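Local coordinates for protein beta-glucuronidase (uncultured Clostridium sp., PDB 6U7J) that hydrolyses beta-D-glucuronides as a gut bacterial glycoside hydrolase of family 2, and probably helps reactivate estrogens by freeing them from glucuronide conjugates, at residues A254-K266 with M349-D361. Sequence-based numbering, arbitrary orientation.
Sequences AQLWQPGSAYLYK and MQMADQKGIVVID
Trp257 reaches from a loop of the immunoglobulin-like domain of this family 2 glycosidase into the alpha/beta turn of its TIM barrel, where helix 346-355 gives way to strand 358-362. It is a worked example of how the last carbonyls of a helix, here chiefly Asp353 O, can receive a neighbouring domain. With CG anti to the backbone N, CB hands the indole on toward residues 349-361. Trp257 CD1 passes Asp353 O at 4.1 Å, and next to it Trp257 NE1 donates to the same oxygen over 3.0 Å. That bond is nearly straight (166° at the hydrogen), lies in the carbonyl plane on a lone pair, and keeps the acceptor close to the ring plane, which helps to set the rotation of the indole. Further along, Trp257 CZ2 comes within 3.6 Å of Gly356 CA, and Trp257 CH2 ends 3.8 Å from Ile357 O, at the ring edge.

Ala262 directs its methyl at the same helix end, CB lying 3.3 Å from Gln354 O. Beside it, Leu264 CD1 meets Gln354 CG, the two side chains crossing at about a right angle. The carboxylate of Asp353 turns elsewhere, to His406 and the backbone N of Cys408 within the barrel.

Gly356 leaves the helix with positive phi and packs against the type II turn Gln258-Ser261. At this turn Pro259 lies side by side with Val358, Pro259 CB to Val358 CG2 4.0 Å, next to Phe299 of strand 297-305. Gly260 N closes the junction with a 2.7 Å hydrogen bond to Gly356 O, the donor tilted 20° from the carbonyl plane.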
# COMPACT_ATOMS: atom_id res chain seq x y z
N ALA B 254 -45.48 16.69 -24.41
CA ALA B 254 -44.41 17.09 -23.50
C ALA B 254 -43.29 16.06 -23.46
O ALA B 254 -43.54 14.87 -23.23
CB ALA B 254 -44.98 17.30 -22.10
N GLN B 255 -42.06 16.51 -23.68
CA GLN B 255 -40.89 15.67 -23.49
C GLN B 255 -40.66 15.45 -22.01
O GLN B 255 -40.38 16.39 -21.27
CB GLN B 255 -39.66 16.31 -24.14
CG GLN B 255 -39.84 16.70 -25.59
CD GLN B 255 -39.91 15.50 -26.51
OE1 GLN B 255 -38.97 14.70 -26.59
NE2 GLN B 255 -41.02 15.36 -27.22
N LEU B 256 -40.79 14.20 -21.57
CA LEU B 256 -40.76 13.91 -20.15
C LEU B 256 -39.34 13.89 -19.62
O LEU B 256 -38.38 13.63 -20.35
CB LEU B 256 -41.45 12.57 -19.87
CG LEU B 256 -42.97 12.54 -20.12
CD1 LEU B 256 -43.58 11.22 -19.68
CD2 LEU B 256 -43.65 13.70 -19.42
N TRP B 257 -39.20 14.20 -18.34
CA TRP B 257 -37.92 14.06 -17.66
C TRP B 257 -37.79 12.59 -17.25
O TRP B 257 -38.58 12.09 -16.43
CB TRP B 257 -37.82 15.00 -16.47
CG TRP B 257 -36.46 15.02 -15.82
CD1 TRP B 257 -35.45 15.90 -16.06
CD2 TRP B 257 -35.97 14.12 -14.82
NE1 TRP B 257 -34.37 15.62 -15.27
CE2 TRP B 257 -34.66 14.53 -14.49
CE3 TRP B 257 -36.52 13.01 -14.16
CZ2 TRP B 257 -33.88 13.86 -13.55
CZ3 TRP B 257 -35.75 12.36 -13.22
CH2 TRP B 257 -34.44 12.78 -12.92
N GLN B 258 -36.82 11.89 -17.84
CA GLN B 258 -36.71 10.47 -17.56
C GLN B 258 -35.40 10.16 -16.86
O GLN B 258 -34.37 10.80 -17.15
CB GLN B 258 -36.79 9.64 -18.86
CG GLN B 258 -38.08 9.85 -19.66
CD GLN B 258 -39.22 8.95 -19.21
OE1 GLN B 258 -39.22 8.41 -18.09
NE2 GLN B 258 -40.22 8.79 -20.08
N PRO B 259 -35.40 9.21 -15.92
CA PRO B 259 -34.13 8.70 -15.37
C PRO B 259 -33.21 8.30 -16.51
O PRO B 259 -33.61 7.60 -17.43
CB PRO B 259 -34.57 7.49 -14.54
CG PRO B 259 -36.02 7.75 -14.22
CD PRO B 259 -36.57 8.49 -15.40
N GLY B 260 -31.97 8.78 -16.46
CA GLY B 260 -31.01 8.50 -17.51
C GLY B 260 -31.20 9.30 -18.78
O GLY B 260 -30.32 9.24 -19.66
N SER B 261 -32.30 10.06 -18.92
CA SER B 261 -32.54 10.82 -20.15
C SER B 261 -33.32 12.09 -19.80
O SER B 261 -34.53 12.20 -20.03
CB SER B 261 -33.29 9.99 -21.20
OG SER B 261 -33.51 10.78 -22.35
N ALA B 262 -32.61 13.08 -19.29
CA ALA B 262 -33.25 14.28 -18.78
C ALA B 262 -33.79 15.16 -19.91
O ALA B 262 -33.19 15.26 -20.98
CB ALA B 262 -32.25 15.08 -17.93
N TYR B 263 -34.92 15.80 -19.65
CA TYR B 263 -35.38 16.93 -20.46
C TYR B 263 -35.78 18.05 -19.51
O TYR B 263 -36.48 17.81 -18.51
CB TYR B 263 -36.55 16.55 -21.37
CG TYR B 263 -36.81 17.56 -22.48
CD1 TYR B 263 -37.62 18.67 -22.26
CD2 TYR B 263 -36.22 17.41 -23.73
CE1 TYR B 263 -37.85 19.60 -23.27
CE2 TYR B 263 -36.44 18.33 -24.74
CZ TYR B 263 -37.26 19.42 -24.50
OH TYR B 263 -37.47 20.34 -25.51
N LEU B 264 -35.35 19.28 -19.79
CA LEU B 264 -35.66 20.40 -18.91
C LEU B 264 -36.29 21.53 -19.71
O LEU B 264 -35.65 22.08 -20.61
CB LEU B 264 -34.41 20.90 -18.18
CG LEU B 264 -33.73 19.87 -17.27
CD1 LEU B 264 -32.42 20.41 -16.70
CD2 LEU B 264 -34.69 19.44 -16.16
N TYR B 265 -37.53 21.87 -19.37
CA TYR B 265 -38.11 23.12 -19.84
C TYR B 265 -37.59 24.27 -18.99
O TYR B 265 -36.96 24.08 -17.95
CB TYR B 265 -39.64 23.06 -19.79
CG TYR B 265 -40.24 22.08 -20.76
CD1 TYR B 265 -40.36 20.74 -20.44
CD2 TYR B 265 -40.67 22.50 -22.03
CE1 TYR B 265 -40.90 19.83 -21.33
CE2 TYR B 265 -41.21 21.58 -22.93
CZ TYR B 265 -41.33 20.25 -22.57
OH TYR B 265 -41.86 19.33 -23.45
N LYS B 266 -37.85 25.50 -19.44
CA LYS B 266 -37.47 26.68 -18.67
C LYS B 266 -38.70 27.54 -18.45
O LYS B 266 -39.41 27.87 -19.41
CB LYS B 266 -36.37 27.48 -19.37
CG LYS B 266 -35.20 26.64 -19.88
CD LYS B 266 -35.02 26.85 -21.37
CE LYS B 266 -33.93 25.96 -21.95
NZ LYS B 266 -33.80 24.66 -21.21
N MET B 349 -27.13 19.14 -7.23
CA MET B 349 -28.53 18.92 -7.56
C MET B 349 -28.84 19.33 -9.00
O MET B 349 -29.58 18.64 -9.71
CB MET B 349 -29.43 19.68 -6.57
CG MET B 349 -29.15 19.35 -5.12
SD MET B 349 -29.23 17.57 -4.78
CE MET B 349 -30.97 17.32 -5.07
N GLN B 350 -28.28 20.46 -9.44
CA GLN B 350 -28.45 20.84 -10.84
C GLN B 350 -27.81 19.81 -11.77
O GLN B 350 -28.39 19.45 -12.81
CB GLN B 350 -27.85 22.23 -11.09
CG GLN B 350 -28.58 23.35 -10.37
CD GLN B 350 -27.69 24.55 -10.13
OE1 GLN B 350 -26.57 24.64 -10.67
NE2 GLN B 350 -28.17 25.49 -9.33
N MET B 351 -26.63 19.32 -11.42
CA MET B 351 -25.99 18.29 -12.25
C MET B 351 -26.89 17.06 -12.39
O MET B 351 -27.07 16.54 -13.49
CB MET B 351 -24.63 17.92 -11.64
CG MET B 351 -23.69 17.15 -12.56
SD MET B 351 -21.96 17.24 -12.00
CE MET B 351 -21.95 18.92 -11.35
N ALA B 352 -27.47 16.60 -11.28
CA ALA B 352 -28.37 15.45 -11.32
C ALA B 352 -29.60 15.75 -12.18
O ALA B 352 -30.12 14.86 -12.86
CB ALA B 352 -28.79 15.06 -9.91
N ASP B 353 -30.09 17.00 -12.14
CA ASP B 353 -31.18 17.38 -13.04
C ASP B 353 -30.76 17.22 -14.49
O ASP B 353 -31.52 16.70 -15.31
CB ASP B 353 -31.61 18.83 -12.80
CG ASP B 353 -32.60 18.97 -11.66
OD1 ASP B 353 -33.15 17.94 -11.19
OD2 ASP B 353 -32.81 20.11 -11.21
N GLN B 354 -29.56 17.68 -14.84
CA GLN B 354 -29.15 17.65 -16.23
C GLN B 354 -28.79 16.25 -16.70
O GLN B 354 -29.04 15.92 -17.86
CB GLN B 354 -27.99 18.61 -16.46
CG GLN B 354 -28.44 20.05 -16.54
CD GLN B 354 -27.30 21.04 -16.41
OE1 GLN B 354 -26.27 20.91 -17.07
NE2 GLN B 354 -27.49 22.03 -15.55
N LYS B 355 -28.22 15.42 -15.84
CA LYS B 355 -27.82 14.08 -16.26
C LYS B 355 -28.91 13.04 -16.04
O LYS B 355 -28.70 11.87 -16.37
CB LYS B 355 -26.55 13.66 -15.53
CG LYS B 355 -25.32 14.43 -15.96
CD LYS B 355 -24.16 14.10 -15.04
CE LYS B 355 -22.96 14.97 -15.34
NZ LYS B 355 -22.61 14.96 -16.78
N GLY B 356 -30.06 13.42 -15.50
CA GLY B 356 -31.13 12.46 -15.31
C GLY B 356 -30.90 11.48 -14.18
O GLY B 356 -31.37 10.33 -14.27
N ILE B 357 -30.22 11.90 -13.11
CA ILE B 357 -29.95 11.02 -11.97
C ILE B 357 -31.03 11.22 -10.92
O ILE B 357 -31.44 12.35 -10.63
CB ILE B 357 -28.54 11.29 -11.40
CG1 ILE B 357 -27.45 10.91 -12.42
CG2 ILE B 357 -28.33 10.53 -10.09
CD1 ILE B 357 -26.10 11.62 -12.19
N VAL B 358 -31.51 10.13 -10.35
CA VAL B 358 -32.58 10.18 -9.37
C VAL B 358 -31.97 10.31 -7.98
O VAL B 358 -30.98 9.64 -7.67
CB VAL B 358 -33.47 8.92 -9.50
CG1 VAL B 358 -34.40 8.81 -8.34
CG2 VAL B 358 -34.24 8.97 -10.81
N VAL B 359 -32.54 11.17 -7.14
CA VAL B 359 -31.90 11.55 -5.89
C VAL B 359 -32.90 11.39 -4.75
O VAL B 359 -34.08 11.75 -4.88
CB VAL B 359 -31.34 12.98 -5.97
CG1 VAL B 359 -30.82 13.46 -4.64
CG2 VAL B 359 -30.25 13.06 -7.01
N ILE B 360 -32.45 10.81 -3.64
CA ILE B 360 -33.15 10.88 -2.37
C ILE B 360 -32.48 11.99 -1.57
O ILE B 360 -31.29 11.91 -1.25
CB ILE B 360 -33.09 9.54 -1.61
CG1 ILE B 360 -33.73 8.41 -2.41
CG2 ILE B 360 -33.79 9.64 -0.26
CD1 ILE B 360 -33.48 7.02 -1.79
N ASP B 361 -33.24 13.04 -1.27
CA ASP B 361 -32.75 14.26 -0.62
C ASP B 361 -32.99 14.19 0.89
O ASP B 361 -34.13 14.01 1.33
CB ASP B 361 -33.48 15.46 -1.22
CG ASP B 361 -32.63 16.71 -1.29
OD1 ASP B 361 -31.56 16.80 -0.64
OD2 ASP B 361 -33.08 17.64 -1.99
O HOH W 1 -29.57 13.11 -19.71